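Local coordinates for protein Lys-gingipain W83 (Porphyromonas gingivalis, PDB 4ITC) that cleaves proteins after lysine through its catalytic subunit and, through adhesin domains such as this calcium-binding one, interacts with erythrocytes and albumin, at residues E91-Y96 and L112-T117. Residues are numbered along the deposited sequence; the frame is centred on the assembly and turned at random.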
loop_
_atom_site.group_PDB
_atom_site.type_symbol
_atom_site.label_atom_id
_atom_site.label_comp_id
_atom_site.label_asym_id
_atom_site.label_seq_id
_atom_site.Cartn_x
_atom_site.Cartn_y
_atom_site.Cartn_z
ATOM N N GLU A 91 3.472 -4.119 10.157
ATOM C CA GLU A 91 2.365 -3.358 9.622
ATOM C C GLU A 91 1.348 -4.290 8.992
ATOM O O GLU A 91 1.712 -5.220 8.240
ATOM C CB GLU A 91 2.877 -2.335 8.594
ATOM C CG GLU A 91 3.883 -1.319 9.176
ATOM C CD GLU A 91 3.269 -0.270 10.101
ATOM O OE1 GLU A 91 2.039 -0.331 10.382
ATOM O OE2 GLU A 91 4.022 0.600 10.612
ATOM N N HIS A 92 0.092 -3.980 9.220
ATOM C CA HIS A 92 -1.026 -4.770 8.729
ATOM C C HIS A 92 -1.728 -4.025 7.619
ATOM O O HIS A 92 -2.003 -2.839 7.746
ATOM C CB HIS A 92 -1.994 -5.046 9.879
ATOM C CG HIS A 92 -3.112 -5.988 9.521
ATOM N ND1 HIS A 92 -2.933 -7.354 9.531
ATOM C CD2 HIS A 92 -4.364 -5.769 9.063
ATOM C CE1 HIS A 92 -4.056 -7.934 9.135
ATOM N NE2 HIS A 92 -4.942 -7.002 8.861
ATOM N N TYR A 93 -2.094 -4.759 6.580
ATOM C CA TYR A 93 -2.778 -4.138 5.460
ATOM C C TYR A 93 -3.644 -5.159 4.751
ATOM O O TYR A 93 -3.528 -6.396 4.973
ATOM C CB TYR A 93 -1.788 -3.501 4.450
ATOM C CG TYR A 93 -1.021 -4.506 3.632
ATOM C CD1 TYR A 93 0.043 -5.229 4.177
ATOM C CD2 TYR A 93 -1.382 -4.781 2.339
ATOM C CE1 TYR A 93 0.728 -6.184 3.436
ATOM C CE2 TYR A 93 -0.698 -5.732 1.595
ATOM C CZ TYR A 93 0.323 -6.440 2.171
ATOM O OH TYR A 93 0.976 -7.369 1.370
ATOM N N ALA A 94 -4.509 -4.647 3.900
ATOM C CA ALA A 94 -5.321 -5.524 3.044
ATOM C C ALA A 94 -5.489 -4.861 1.691
ATOM O O ALA A 94 -5.366 -3.643 1.587
ATOM C CB ALA A 94 -6.667 -5.860 3.682
ATOM N N VAL A 95 -5.754 -5.668 0.662
ATOM C CA VAL A 95 -6.089 -5.221 -0.656
ATOM C C VAL A 95 -7.489 -5.690 -0.977
ATOM O O VAL A 95 -7.824 -6.881 -0.737
ATOM C CB VAL A 95 -5.107 -5.813 -1.702
ATOM C CG1 VAL A 95 -5.466 -5.440 -3.113
ATOM C CG2 VAL A 95 -3.678 -5.443 -1.369
ATOM N N TYR A 96 -8.331 -4.790 -1.502
ATOM C CA TYR A 96 -9.741 -5.065 -1.788
ATOM C C TYR A 96 -10.059 -4.720 -3.217
ATOM O O TYR A 96 -9.409 -3.834 -3.781
ATOM C CB TYR A 96 -10.685 -4.155 -0.937
ATOM C CG TYR A 96 -10.527 -4.296 0.559
ATOM C CD1 TYR A 96 -9.530 -3.616 1.249
ATOM C CD2 TYR A 96 -11.392 -5.117 1.287
ATOM C CE1 TYR A 96 -9.401 -3.750 2.626
ATOM C CE2 TYR A 96 -11.264 -5.251 2.650
ATOM C CZ TYR A 96 -10.286 -4.559 3.329
ATOM O OH TYR A 96 -10.158 -4.681 4.708
ATOM N N LEU A 112 -6.404 -10.005 -0.287
ATOM C CA LEU A 112 -5.137 -10.266 0.371
ATOM C C LEU A 112 -5.163 -9.488 1.689
ATOM O O LEU A 112 -5.580 -8.356 1.711
ATOM C CB LEU A 112 -3.950 -9.831 -0.500
ATOM C CG LEU A 112 -2.545 -9.974 0.091
ATOM C CD1 LEU A 112 -2.271 -11.373 0.555
ATOM C CD2 LEU A 112 -1.510 -9.612 -0.963
ATOM N N GLU A 113 -4.791 -10.123 2.781
ATOM C CA GLU A 113 -4.713 -9.438 4.066
ATOM C C GLU A 113 -3.586 -10.068 4.846
ATOM O O GLU A 113 -3.547 -11.307 5.003
ATOM C CB GLU A 113 -6.033 -9.543 4.825
ATOM C CG GLU A 113 -5.962 -8.918 6.203
ATOM C CD GLU A 113 -7.287 -8.663 6.890
ATOM O OE1 GLU A 113 -8.363 -9.050 6.346
ATOM O OE2 GLU A 113 -7.256 -8.081 7.994
ATOM N N GLU A 114 -2.653 -9.266 5.353
ATOM C CA GLU A 114 -1.510 -9.795 6.060
ATOM C C GLU A 114 -0.838 -8.775 6.933
ATOM O O GLU A 114 -1.050 -7.561 6.778
ATOM C CB GLU A 114 -0.491 -10.394 5.092
ATOM C CG GLU A 114 0.283 -9.394 4.278
ATOM C CD GLU A 114 1.307 -10.036 3.326
ATOM O OE1 GLU A 114 2.263 -9.323 2.947
ATOM O OE2 GLU A 114 1.153 -11.239 2.989
ATOM N N THR A 115 -0.049 -9.274 7.871
ATOM C CA THR A 115 0.861 -8.442 8.671
ATOM C C THR A 115 2.274 -8.740 8.198
ATOM O O THR A 115 2.700 -9.906 8.115
ATOM C CB THR A 115 0.708 -8.720 10.184
ATOM O OG1 THR A 115 -0.651 -8.517 10.589
ATOM C CG2 THR A 115 1.616 -7.788 11.025
ATOM N N ILE A 116 3.010 -7.690 7.846
ATOM C CA ILE A 116 4.353 -7.839 7.359
ATOM C C ILE A 116 5.199 -8.410 8.490
ATOM O O ILE A 116 5.047 -8.028 9.640
ATOM C CB ILE A 116 4.968 -6.501 6.910
ATOM C CG1 ILE A 116 4.218 -5.985 5.704
ATOM C CG2 ILE A 116 6.451 -6.672 6.568
ATOM C CD1 ILE A 116 4.619 -4.566 5.324
ATOM N N THR A 117 6.058 -9.356 8.127
ATOM C CA THR A 117 7.013 -10.037 9.033
ATOM C C THR A 117 8.425 -9.589 8.702
ATOM O O THR A 117 8.783 -9.561 7.533
ATOM C CB THR A 117 7.011 -11.562 8.772
#
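The imidazole of H92 is gripped at its edge from two places on the facing strand: NE2 donates to E113 OE2 (2.7 Å), and ND1 pairs with the hydroxyl T115 OG1 (2.8 Å). E113 OE2 lies in the ring plane and accepts through its anti lone pair, while the carboxylate plane is turned 64° from the ring. With CG anti to the backbone N (chi1 -173°), H92 reaches over its neighbouring strand between these two residues; F154 meets the ring edge-to-face. On the other side of the sheet, the Y93 ring lies alongside the extended E114 side chain, both running the same way. E114 CG comes obliquely to 3.3 Å from Y93 CE1, ring and carboxylate are almost perpendicular (83°), and Y93 OH makes a weak hydrogen bond to E114 OE1, whose stronger partner is K138, in a salt bridge.

The backbone bridges show antiparallel pairing, and because strands 92-98 and 109-115 follow each other in the chain they form a beta hairpin: H92-T115 and A94-E113 are non-hydrogen-bonded pairs, Y93-E114 and V95-L112 hydrogen-bonded ones. Y93 N to E114 O and E114 N to Y93 O are both 3.0 Å, whereas L112 N to V95 O is weak at 3.5 Å. Beyond the last bridge, I116 N still donates to E91 O (2.8 Å).

Strand 109-115 is an outermost strand of its five-stranded sheet in this beta-sandwich adhesin domain. Y93, V95 and I116 face the opposing sheet, touching strand 75-83, whereas H92, E113 and T115 occupy the outer face. Two bonds to different residues fix the imidazole's rotation, and the adjoining E113 carboxylate would probably favour a protonated H92.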